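Local structure of pyruvate kinase (Toxoplasma gondii, 3GG8) at residues I128-N133 / A147-V152; G155-I160 / S164-V169; V402-C407 / N503-L508. The protein catalyses the last step of glycolysis, transferring the phosphoryl group of phosphoenolpyruvate to ADP to give pyruvate and ATP. All blocks are in the same frame, centred on the assembly; numbering follows the deposited sequence.

Contact 1 (I128-N133 / A147-V152); sequences IVTDYN and ALPQSV
I128 and L148 meet through single methyl groups, CG2 of I128 lying 3.8 Å from CD2 of L148, with the two side chains crossing at about a right angle. In I128 a chi1 of -58° puts CG1 beside the backbone N and leaves CG2 anti to it, while L148 is extended at its first torsion (chi1 180°), which carries the CG fork out to the isoleucine. Two branched aliphatic residues suit a buried spot that needs shape and no polarity. Two residues on from I128, T130 brings its hydroxyl up to the CD–CG edge of the proline ring: OG1 is 3.6 Å from CD of P149. That oxygen also makes a weak hydrogen bond to the carbonyl of G146, so a short hydroxyl side chain suits the place.

L148 is held by the turn that carries it. Its carbonyl accepts from the backbone N of both S151 and V152, and S151 OG reaches back to A147 O at 2.6 Å from above the carbonyl plane, while also bonding Y145 OH. Around this, I128 pairs through its backbone with V177 of strand 176-181 and packs on I141 of strand 140-142; P149 and V152 reach V177 too, so the 147-152 turn closes over one side of the sheet.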
ATOM      1  N   ILE C 128      11.292  31.372  50.009  1.00 29.22           N
ATOM      2  CA  ILE C 128      12.397  31.626  49.099  1.00 28.49           C
ATOM      3  C   ILE C 128      12.431  33.096  48.737  1.00 28.43           C
ATOM      4  O   ILE C 128      11.514  33.602  48.105  1.00 28.46           O
ATOM      5  CB  ILE C 128      12.342  30.745  47.840  1.00 28.54           C
ATOM      6  CG1 ILE C 128      12.356  29.267  48.230  1.00 28.28           C
ATOM      7  CG2 ILE C 128      13.526  31.070  46.886  1.00 27.52           C
ATOM      8  CD1 ILE C 128      12.217  28.333  47.055  1.00 27.47           C
ATOM      9  N   VAL C 129      13.502  33.772  49.138  1.00 29.02           N
ATOM     10  CA  VAL C 129      13.630  35.224  48.942  1.00 29.38           C
ATOM     11  C   VAL C 129      14.504  35.595  47.741  1.00 30.36           C
ATOM     12  O   VAL C 129      15.265  34.767  47.229  1.00 29.92           O
ATOM     13  CB  VAL C 129      14.161  35.959  50.220  1.00 29.15           C
ATOM     14  CG1 VAL C 129      13.339  35.590  51.469  1.00 28.40           C
ATOM     15  CG2 VAL C 129      15.659  35.700  50.441  1.00 29.07           C
ATOM     16  N   THR C 130      14.391  36.855  47.328  1.00 31.15           N
ATOM     17  CA  THR C 130      15.089  37.400  46.177  1.00 32.77           C
ATOM     18  C   THR C 130      16.417  38.112  46.564  1.00 33.54           C
ATOM     19  O   THR C 130      17.261  38.355  45.706  1.00 33.56           O
ATOM     20  CB  THR C 130      14.119  38.338  45.374  1.00 33.13           C
ATOM     21  OG1 THR C 130      13.370  37.565  44.417  1.00 33.21           O
ATOM     22  CG2 THR C 130      14.865  39.450  44.647  1.00 34.30           C
ATOM     23  N   ASP C 131      16.598  38.436  47.846  1.00 34.54           N
ATOM     24  CA  ASP C 131      17.862  39.017  48.341  1.00 35.45           C
ATOM     25  C   ASP C 131      18.939  37.940  48.439  1.00 35.78           C
ATOM     26  O   ASP C 131      18.927  37.117  49.355  1.00 35.72           O
ATOM     27  CB  ASP C 131      17.659  39.713  49.702  1.00 35.97           C
ATOM     28  CG  ASP C 131      18.936  40.379  50.238  1.00 36.04           C
ATOM     29  OD1 ASP C 131      18.887  40.940  51.353  1.00 38.36           O
ATOM     30  OD2 ASP C 131      19.978  40.358  49.566  1.00 34.83           O
ATOM     31  N   TYR C 132      19.878  37.961  47.493  1.00 36.39           N
ATOM     32  CA  TYR C 132      20.858  36.894  47.368  1.00 36.58           C
ATOM     33  C   TYR C 132      21.967  36.981  48.415  1.00 36.82           C
ATOM     34  O   TYR C 132      22.753  36.050  48.554  1.00 36.69           O
ATOM     35  CB  TYR C 132      21.402  36.801  45.932  1.00 37.11           C
ATOM     36  CG  TYR C 132      21.976  35.427  45.582  1.00 36.81           C
ATOM     37  CD1 TYR C 132      21.144  34.319  45.447  1.00 36.24           C
ATOM     38  CD2 TYR C 132      23.347  35.239  45.408  1.00 37.80           C
ATOM     39  CE1 TYR C 132      21.653  33.062  45.139  1.00 35.58           C
ATOM     40  CE2 TYR C 132      23.875  33.965  45.101  1.00 37.65           C
ATOM     41  CZ  TYR C 132      23.014  32.890  44.971  1.00 37.10           C
ATOM     42  OH  TYR C 132      23.507  31.636  44.664  1.00 37.57           O
ATOM     43  N   ASN C 133      21.992  38.084  49.167  1.00 37.10           N
ATOM     44  CA  ASN C 133      22.895  38.260  50.312  1.00 37.40           C
ATOM     45  C   ASN C 133      22.419  37.525  51.573  1.00 37.54           C
ATOM     46  O   ASN C 133      23.181  37.348  52.525  1.00 37.37           O
ATOM     47  CB  ASN C 133      23.054  39.752  50.648  1.00 37.69           C
ATOM     48  CG  ASN C 133      23.894  40.507  49.629  1.00 37.96           C
ATOM     49  OD1 ASN C 133      24.646  39.915  48.847  1.00 39.66           O
ATOM     50  ND2 ASN C 133      23.766  41.820  49.631  1.00 37.21           N
ATOM     51  N   ALA C 147      13.584  37.744  39.353  1.00 34.12           N
ATOM     52  CA  ALA C 147      12.208  37.777  38.871  1.00 34.15           C
ATOM     53  C   ALA C 147      11.400  36.532  39.259  1.00 33.93           C
ATOM     54  O   ALA C 147      10.307  36.337  38.750  1.00 34.34           O
ATOM     55  CB  ALA C 147      12.189  37.957  37.350  1.00 34.18           C
ATOM     56  N   LEU C 148      11.920  35.694  40.151  1.00 33.34           N
ATOM     57  CA  LEU C 148      11.145  34.532  40.638  1.00 33.13           C
ATOM     58  C   LEU C 148       9.683  34.840  41.053  1.00 33.14           C
ATOM     59  O   LEU C 148       8.748  34.145  40.612  1.00 32.93           O
ATOM     60  CB  LEU C 148      11.889  33.792  41.765  1.00 32.77           C
ATOM     61  CG  LEU C 148      11.215  32.563  42.384  1.00 33.26           C
ATOM     62  CD1 LEU C 148      11.063  31.430  41.355  1.00 32.53           C
ATOM     63  CD2 LEU C 148      11.948  32.094  43.634  1.00 33.05           C
ATOM     64  N   PRO C 149       9.473  35.859  41.907  1.00 33.54           N
ATOM     65  CA  PRO C 149       8.103  36.076  42.402  1.00 33.76           C
ATOM     66  C   PRO C 149       7.143  36.584  41.326  1.00 34.48           C
ATOM     67  O   PRO C 149       5.921  36.512  41.498  1.00 34.58           O
ATOM     68  CB  PRO C 149       8.283  37.134  43.501  1.00 34.00           C
ATOM     69  CG  PRO C 149       9.753  37.202  43.773  1.00 33.60           C
ATOM     70  CD  PRO C 149      10.414  36.842  42.478  1.00 33.58           C
ATOM     71  N   GLN C 150       7.705  37.078  40.224  1.00 35.05           N
ATOM     72  CA  GLN C 150       6.941  37.545  39.072  1.00 35.50           C
ATOM     73  C   GLN C 150       6.941  36.523  37.913  1.00 35.93           C
ATOM     74  O   GLN C 150       6.556  36.844  36.790  1.00 36.63           O
ATOM     75  CB  GLN C 150       7.501  38.893  38.595  1.00 35.56           C
ATOM     76  CG  GLN C 150       7.241  40.082  39.562  1.00 35.55           C
ATOM     77  CD  GLN C 150       8.270  40.183  40.689  1.00 34.87           C
ATOM     78  OE1 GLN C 150       9.473  40.086  40.456  1.00 33.59           O
ATOM     79  NE2 GLN C 150       7.790  40.397  41.916  1.00 34.67           N
ATOM     80  N   SER C 151       7.376  35.299  38.189  1.00 35.54           N
ATOM     81  CA  SER C 151       7.428  34.251  37.176  1.00 35.41           C
ATOM     82  C   SER C 151       6.566  33.079  37.622  1.00 35.28           C
ATOM     83  O   SER C 151       5.856  32.450  36.837  1.00 35.08           O
ATOM     84  CB  SER C 151       8.875  33.788  36.967  1.00 35.31           C
ATOM     85  OG  SER C 151       9.728  34.882  36.649  1.00 35.35           O
ATOM     86  N   VAL C 152       6.644  32.819  38.915  1.00 35.53           N
ATOM     87  CA  VAL C 152       5.975  31.722  39.584  1.00 35.44           C
ATOM     88  C   VAL C 152       4.638  32.222  40.163  1.00 36.01           C
ATOM     89  O   VAL C 152       4.495  33.412  40.485  1.00 35.99           O
ATOM     90  CB  VAL C 152       6.986  31.110  40.624  1.00 35.46           C
ATOM     91  CG1 VAL C 152       6.531  31.257  42.042  1.00 34.42           C
ATOM     92  CG2 VAL C 152       7.381  29.691  40.257  1.00 34.15           C
TER

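Contact 2 (G155-I160 / S164-V169); sequences GNTILI and SLSVKV
I158, with chi1 -59° and a nearly extended second torsion, sends its CD1 methyl to CG2 of V169, 3.8 Å away, so that the two side chains overlap at a slant. V167 instead sets CG2 in the crowded position between its backbone N and carbonyl carbon, which presses that methyl 3.8 Å from CB of I158. I160 has a similar conformation to I158, and L165 is extended at chi1 (170°); the two lie side by side pointing the same way, with I160 CD1 and L165 CD2 3.9 Å apart. Beta-branched and aliphatic residues fill this face because it is the buried one.

On the other face S166 swings OG anti to its backbone N, and it meets the methyl CG2 of T157 at 3.5 Å; L159 CD1 also leans over this small serine, and K168, its chain bent beyond CG, lays CG near G155 O on the exposed T157 side.

The backbone is an antiparallel hairpin. I158 with V167 and I160 with L165 are hydrogen-bonded pairs, the bond from V167 N to I158 O being 2.9 Å and almost straight. T157 with K168 and L159 with S166 are non-hydrogen-bonded pairs. Just before strand 157-160 the ladder is continued by N156 and G155: V169 N bonds N156 O at 2.8 Å, and G155 N bonds V169 O at 2.7 Å. G155 has a positive phi (104°) at which a side chain would collide with the preceding carbonyl oxygen. At the turn end, S164 and L165 both face I160 in a classic beta bulge.

N156 OD1 accepts from K153 N. The hairpin lies inside the mixed sheet: L159 bonds N194 of strand 193-194, while K168 pairs with Q180 of strand 176-181 on the other flank, and S166 packs on R324 of a second subunit.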
ATOM      1  N   GLY C 155       0.573  27.324  43.234  1.00 35.78           N
ATOM      2  CA  GLY C 155       0.235  26.071  42.574  1.00 35.88           C
ATOM      3  C   GLY C 155       1.375  25.547  41.732  1.00 35.85           C
ATOM      4  O   GLY C 155       1.471  24.332  41.500  1.00 36.24           O
ATOM      5  N   ASN C 156       2.235  26.466  41.283  1.00 35.57           N
ATOM      6  CA  ASN C 156       3.476  26.132  40.578  1.00 35.32           C
ATOM      7  C   ASN C 156       4.410  25.262  41.421  1.00 35.19           C
ATOM      8  O   ASN C 156       4.440  25.367  42.644  1.00 35.19           O
ATOM      9  CB  ASN C 156       4.246  27.399  40.173  1.00 35.19           C
ATOM     10  CG  ASN C 156       3.827  27.954  38.820  1.00 36.37           C
ATOM     11  OD1 ASN C 156       3.417  29.116  38.715  1.00 38.01           O
ATOM     12  ND2 ASN C 156       3.929  27.137  37.778  1.00 35.79           N
ATOM     13  N   THR C 157       5.198  24.433  40.752  1.00 34.77           N
ATOM     14  CA  THR C 157       6.189  23.617  41.425  1.00 34.79           C
ATOM     15  C   THR C 157       7.596  24.173  41.186  1.00 34.28           C
ATOM     16  O   THR C 157       7.928  24.561  40.067  1.00 34.36           O
ATOM     17  CB  THR C 157       6.080  22.150  40.959  1.00 34.71           C
ATOM     18  OG1 THR C 157       4.832  21.609  41.414  1.00 36.11           O
ATOM     19  CG2 THR C 157       7.218  21.317  41.514  1.00 34.97           C
ATOM     20  N   ILE C 158       8.405  24.240  42.242  1.00 34.10           N
ATOM     21  CA  ILE C 158       9.830  24.559  42.100  1.00 34.10           C
ATOM     22  C   ILE C 158      10.684  23.383  42.567  1.00 34.57           C
ATOM     23  O   ILE C 158      10.508  22.889  43.692  1.00 34.71           O
ATOM     24  CB  ILE C 158      10.257  25.819  42.907  1.00 33.91           C
ATOM     25  CG1 ILE C 158       9.479  27.059  42.486  1.00 33.86           C
ATOM     26  CG2 ILE C 158      11.758  26.077  42.756  1.00 34.22           C
ATOM     27  CD1 ILE C 158       9.677  28.221  43.456  1.00 32.86           C
ATOM     28  N   LEU C 159      11.603  22.952  41.703  1.00 34.74           N
ATOM     29  CA  LEU C 159      12.568  21.890  42.017  1.00 35.18           C
ATOM     30  C   LEU C 159      13.931  22.453  42.428  1.00 35.15           C
ATOM     31  O   LEU C 159      14.426  23.426  41.831  1.00 35.32           O
ATOM     32  CB  LEU C 159      12.728  20.934  40.830  1.00 35.28           C
ATOM     33  CG  LEU C 159      11.954  19.612  40.837  1.00 36.28           C
ATOM     34  CD1 LEU C 159      10.475  19.826  41.018  1.00 36.73           C
ATOM     35  CD2 LEU C 159      12.211  18.851  39.559  1.00 35.65           C
ATOM     36  N   ILE C 160      14.526  21.833  43.445  1.00 35.21           N
ATOM     37  CA  ILE C 160      15.785  22.294  44.041  1.00 35.73           C
ATOM     38  C   ILE C 160      16.776  21.139  44.162  1.00 36.24           C
ATOM     39  O   ILE C 160      16.397  20.040  44.572  1.00 35.94           O
ATOM     40  CB  ILE C 160      15.552  22.928  45.432  1.00 35.42           C
ATOM     41  CG1 ILE C 160      14.614  24.129  45.314  1.00 34.81           C
ATOM     42  CG2 ILE C 160      16.877  23.341  46.073  1.00 35.73           C
ATOM     43  CD1 ILE C 160      13.959  24.535  46.618  1.00 34.33           C
ATOM     44  N   SER C 164      16.033  17.137  43.909  1.00 40.65           N
ATOM     45  CA  SER C 164      16.122  16.563  45.252  1.00 40.19           C
ATOM     46  C   SER C 164      14.878  16.885  46.048  1.00 39.72           C
ATOM     47  O   SER C 164      14.210  15.998  46.587  1.00 39.54           O
ATOM     48  CB  SER C 164      17.281  17.214  46.009  1.00 39.90           C
ATOM     49  OG  SER C 164      18.382  16.367  46.139  1.00 40.95           O
ATOM     50  N   LEU C 165      14.614  18.188  46.145  1.00 39.05           N
ATOM     51  CA  LEU C 165      13.514  18.729  46.920  1.00 38.05           C
ATOM     52  C   LEU C 165      12.543  19.363  45.953  1.00 37.82           C
ATOM     53  O   LEU C 165      12.952  20.055  45.006  1.00 37.06           O
ATOM     54  CB  LEU C 165      14.028  19.766  47.923  1.00 37.90           C
ATOM     55  CG  LEU C 165      13.036  20.633  48.702  1.00 37.46           C
ATOM     56  CD1 LEU C 165      12.197  19.841  49.719  1.00 38.22           C
ATOM     57  CD2 LEU C 165      13.797  21.737  49.392  1.00 37.33           C
ATOM     58  N   SER C 166      11.263  19.097  46.195  1.00 37.22           N
ATOM     59  CA  SER C 166      10.180  19.668  45.429  1.00 37.00           C
ATOM     60  C   SER C 166       9.276  20.478  46.350  1.00 36.75           C
ATOM     61  O   SER C 166       8.767  19.955  47.351  1.00 36.65           O
ATOM     62  CB  SER C 166       9.391  18.568  44.733  1.00 36.94           C
ATOM     63  OG  SER C 166       8.261  19.110  44.086  1.00 38.53           O
ATOM     64  N   VAL C 167       9.103  21.757  46.024  1.00 35.96           N
ATOM     65  CA  VAL C 167       8.187  22.620  46.763  1.00 36.13           C
ATOM     66  C   VAL C 167       7.041  23.103  45.858  1.00 36.21           C
ATOM     67  O   VAL C 167       7.244  23.358  44.662  1.00 35.72           O
ATOM     68  CB  VAL C 167       8.910  23.815  47.466  1.00 36.17           C
ATOM     69  CG1 VAL C 167       9.973  23.317  48.457  1.00 36.24           C
ATOM     70  CG2 VAL C 167       9.539  24.767  46.450  1.00 36.10           C
ATOM     71  N   LYS C 168       5.836  23.190  46.429  1.00 36.34           N
ATOM     72  CA  LYS C 168       4.692  23.802  45.744  1.00 36.56           C
ATOM     73  C   LYS C 168       4.564  25.245  46.226  1.00 35.78           C
ATOM     74  O   LYS C 168       4.626  25.503  47.433  1.00 35.97           O
ATOM     75  CB  LYS C 168       3.392  23.030  46.039  1.00 37.22           C
ATOM     76  CG  LYS C 168       2.297  23.160  44.961  1.00 39.08           C
ATOM     77  CD  LYS C 168       0.882  23.224  45.556  1.00 42.64           C
ATOM     78  CE  LYS C 168       0.226  21.844  45.752  1.00 45.43           C
ATOM     79  NZ  LYS C 168      -0.195  21.190  44.462  1.00 46.66           N
ATOM     80  N   VAL C 169       4.395  26.179  45.291  1.00 34.76           N
ATOM     81  CA  VAL C 169       4.224  27.603  45.626  1.00 34.25           C
ATOM     82  C   VAL C 169       2.842  27.868  46.250  1.00 33.95           C
ATOM     83  O   VAL C 169       1.813  27.516  45.677  1.00 33.76           O
ATOM     84  CB  VAL C 169       4.452  28.542  44.395  1.00 33.93           C
ATOM     85  CG1 VAL C 169       4.213  29.997  44.769  1.00 34.56           C
ATOM     86  CG2 VAL C 169       5.853  28.373  43.818  1.00 33.37           C
TER

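Contact 3 (V402-C407 / N503-L508); sequences VETAEC and NLLKVL
T404 and V507 touch methyl to methyl: CG2 of the threonine is 3.8 Å from CG2 of the valine, the two side chains approaching at a slant. Nearby, CD1 of L505 comes within 4.4 Å of T404 OG1, a looser contact. All three residues are buried, and no hydrogen bond crosses between helix and strand; between these two segments the join is van der Waals packing, chiefly of methyl groups.

The threonine can offer carbon to the strand because its polar end is satisfied at home. At chi1 -55° the hydroxyl sits beside its own backbone N and hydrogen-bonds the carbonyl of A400, one helical turn earlier, while the methyl is directed anti to that N. A hydroxyl masked in this way costs little in a buried helix face. V507 is likewise set by its first torsion (-174°), which keeps CG2 beside its backbone N. L505, extended along both torsions, reaches far enough to lie against A400 as well, and V507 also rests on V408, just past the helix end.

Between these inward residues, K506 points to the other side of the strand, where NZ forms a salt bridge with D466; L504 and L508 pack there on T465 and I473 of helix 465-478. Strand 502-509 is thus sandwiched between that helix and helix 393-407. Within the subunit it is an edge strand, antiparallel to strand 487-494, with K506 pairing with A490. Residues 503-507 also pair antiparallel with a strand of the third subunit, carrying the sheet across the interface, while T404 packs on A400 of that subunit.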
ATOM      1  N   VAL C 402      18.295   6.083  -3.076  1.00 34.95           N
ATOM      2  CA  VAL C 402      18.062   5.077  -2.040  1.00 34.34           C
ATOM      3  C   VAL C 402      17.302   3.855  -2.609  1.00 34.79           C
ATOM      4  O   VAL C 402      17.744   2.710  -2.452  1.00 34.26           O
ATOM      5  CB  VAL C 402      17.327   5.711  -0.837  1.00 34.54           C
ATOM      6  CG1 VAL C 402      17.022   4.672   0.233  1.00 33.73           C
ATOM      7  CG2 VAL C 402      18.149   6.873  -0.266  1.00 32.97           C
ATOM      8  N   GLU C 403      16.184   4.119  -3.287  1.00 34.95           N
ATOM      9  CA  GLU C 403      15.417   3.113  -4.025  1.00 35.57           C
ATOM     10  C   GLU C 403      16.243   2.294  -5.002  1.00 34.65           C
ATOM     11  O   GLU C 403      16.136   1.073  -5.038  1.00 34.65           O
ATOM     12  CB  GLU C 403      14.306   3.779  -4.837  1.00 35.73           C
ATOM     13  CG  GLU C 403      13.070   4.162  -4.072  1.00 37.26           C
ATOM     14  CD  GLU C 403      12.012   4.834  -4.952  1.00 38.08           C
ATOM     15  OE1 GLU C 403      12.158   4.822  -6.203  1.00 40.66           O
ATOM     16  OE2 GLU C 403      11.024   5.370  -4.387  1.00 42.19           O
ATOM     17  N   THR C 404      17.024   2.983  -5.827  1.00 34.39           N
ATOM     18  CA  THR C 404      17.832   2.333  -6.860  1.00 33.72           C
ATOM     19  C   THR C 404      18.955   1.512  -6.239  1.00 33.67           C
ATOM     20  O   THR C 404      19.217   0.391  -6.694  1.00 32.55           O
ATOM     21  CB  THR C 404      18.391   3.353  -7.864  1.00 33.43           C
ATOM     22  OG1 THR C 404      17.300   4.104  -8.408  1.00 33.13           O
ATOM     23  CG2 THR C 404      19.121   2.651  -9.013  1.00 33.50           C
ATOM     24  N   ALA C 405      19.596   2.075  -5.200  1.00 33.70           N
ATOM     25  CA  ALA C 405      20.648   1.375  -4.453  1.00 34.21           C
ATOM     26  C   ALA C 405      20.152   0.034  -3.950  1.00 34.34           C
ATOM     27  O   ALA C 405      20.835  -0.983  -4.083  1.00 34.14           O
ATOM     28  CB  ALA C 405      21.137   2.211  -3.287  1.00 34.02           C
ATOM     29  N   GLU C 406      18.963   0.051  -3.359  1.00 35.04           N
ATOM     30  CA  GLU C 406      18.288  -1.164  -2.902  1.00 36.25           C
ATOM     31  C   GLU C 406      17.953  -2.092  -4.076  1.00 36.50           C
ATOM     32  O   GLU C 406      18.159  -3.303  -4.011  1.00 36.65           O
ATOM     33  CB  GLU C 406      17.027  -0.766  -2.127  1.00 36.41           C
ATOM     34  CG  GLU C 406      15.966  -1.835  -1.966  1.00 38.83           C
ATOM     35  CD  GLU C 406      16.446  -3.015  -1.151  1.00 42.11           C
ATOM     36  OE1 GLU C 406      17.136  -2.794  -0.128  1.00 43.20           O
ATOM     37  OE2 GLU C 406      16.126  -4.166  -1.542  1.00 43.96           O
ATOM     38  N   CYS C 407      17.454  -1.510  -5.156  1.00 37.42           N
ATOM     39  CA  CYS C 407      17.016  -2.277  -6.308  1.00 37.53           C
ATOM     40  C   CYS C 407      18.165  -3.052  -6.975  1.00 37.40           C
ATOM     41  O   CYS C 407      17.989  -4.208  -7.354  1.00 37.60           O
ATOM     42  CB  CYS C 407      16.337  -1.338  -7.299  1.00 37.39           C
ATOM     43  SG  CYS C 407      15.121  -2.110  -8.337  1.00 40.29           S
ATOM     44  N   ASN C 503      20.530  17.888 -10.741  1.00 32.27           N
ATOM     45  CA  ASN C 503      20.777  16.729  -9.891  1.00 32.38           C
ATOM     46  C   ASN C 503      20.959  15.422 -10.649  1.00 32.40           C
ATOM     47  O   ASN C 503      20.114  15.039 -11.452  1.00 32.38           O
ATOM     48  CB  ASN C 503      19.651  16.584  -8.867  1.00 32.42           C
ATOM     49  CG  ASN C 503      19.773  17.561  -7.728  1.00 32.81           C
ATOM     50  OD1 ASN C 503      20.269  17.207  -6.660  1.00 34.31           O
ATOM     51  ND2 ASN C 503      19.345  18.808  -7.947  1.00 31.78           N
ATOM     52  N   LEU C 504      22.054  14.733 -10.352  1.00 32.38           N
ATOM     53  CA  LEU C 504      22.484  13.559 -11.098  1.00 33.05           C
ATOM     54  C   LEU C 504      22.389  12.299 -10.257  1.00 33.00           C
ATOM     55  O   LEU C 504      22.541  12.331  -9.044  1.00 32.77           O
ATOM     56  CB  LEU C 504      23.931  13.747 -11.559  1.00 33.11           C
ATOM     57  CG  LEU C 504      24.662  12.599 -12.266  1.00 34.11           C
ATOM     58  CD1 LEU C 504      24.222  12.457 -13.739  1.00 33.98           C
ATOM     59  CD2 LEU C 504      26.183  12.784 -12.171  1.00 34.00           C
ATOM     60  N   LEU C 505      22.141  11.182 -10.920  1.00 33.36           N
ATOM     61  CA  LEU C 505      22.197   9.892 -10.271  1.00 33.44           C
ATOM     62  C   LEU C 505      22.808   8.951 -11.284  1.00 33.56           C
ATOM     63  O   LEU C 505      22.277   8.766 -12.367  1.00 33.43           O
ATOM     64  CB  LEU C 505      20.797   9.438  -9.847  1.00 33.77           C
ATOM     65  CG  LEU C 505      20.511   8.080  -9.178  1.00 33.33           C
ATOM     66  CD1 LEU C 505      19.082   8.096  -8.683  1.00 31.56           C
ATOM     67  CD2 LEU C 505      20.692   6.917 -10.117  1.00 32.47           C
ATOM     68  N   LYS C 506      23.950   8.380 -10.929  1.00 34.01           N
ATOM     69  CA  LYS C 506      24.637   7.425 -11.780  1.00 33.66           C
ATOM     70  C   LYS C 506      24.700   6.068 -11.103  1.00 33.46           C
ATOM     71  O   LYS C 506      24.925   5.976  -9.905  1.00 32.61           O
ATOM     72  CB  LYS C 506      26.063   7.888 -12.036  1.00 34.01           C
ATOM     73  CG  LYS C 506      26.226   8.838 -13.165  1.00 36.30           C
ATOM     74  CD  LYS C 506      27.561   8.600 -13.853  1.00 39.76           C
ATOM     75  CE  LYS C 506      28.042   9.858 -14.585  1.00 41.78           C
ATOM     76  NZ  LYS C 506      29.134   9.589 -15.572  1.00 42.27           N
ATOM     77  N   VAL C 507      24.525   5.005 -11.878  1.00 33.83           N
ATOM     78  CA  VAL C 507      24.806   3.673 -11.367  1.00 33.74           C
ATOM     79  C   VAL C 507      25.992   3.135 -12.147  1.00 34.25           C
ATOM     80  O   VAL C 507      25.997   3.123 -13.377  1.00 34.39           O
ATOM     81  CB  VAL C 507      23.593   2.715 -11.429  1.00 33.83           C
ATOM     82  CG1 VAL C 507      23.934   1.393 -10.738  1.00 33.01           C
ATOM     83  CG2 VAL C 507      22.371   3.348 -10.775  1.00 32.54           C
ATOM     84  N   LEU C 508      27.018   2.718 -11.420  1.00 35.04           N
ATOM     85  CA  LEU C 508      28.234   2.235 -12.060  1.00 35.48           C
ATOM     86  C   LEU C 508      28.790   0.995 -11.355  1.00 35.63           C
ATOM     87  O   LEU C 508      28.517   0.763 -10.169  1.00 35.81           O
ATOM     88  CB  LEU C 508      29.276   3.370 -12.188  1.00 35.72           C
ATOM     89  CG  LEU C 508      29.479   4.359 -11.037  1.00 35.86           C
TER

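How the contacts relate
Contacts 1 and 2 share one mixed sheet, their centres about 14 Å apart, and follow each other along the chain between the third and fourth strands of the eight-stranded barrel. They touch by packing: V152 CG1 lies 3.5 Å from V169 CG2, and L148 reaches I158. This insertion corresponds to the mobile B domain of pyruvate kinases, which in relatives closes over the active site. Contact 3 comes last in the chain, in the alpha/beta domain, on the opposite side of the chain's centre, its centre about 61 Å from that of contact 1 and 56 Å from that of contact 2. Its strand 502-509 pairs with a strand of the third subunit, so the sheet runs on across that interface.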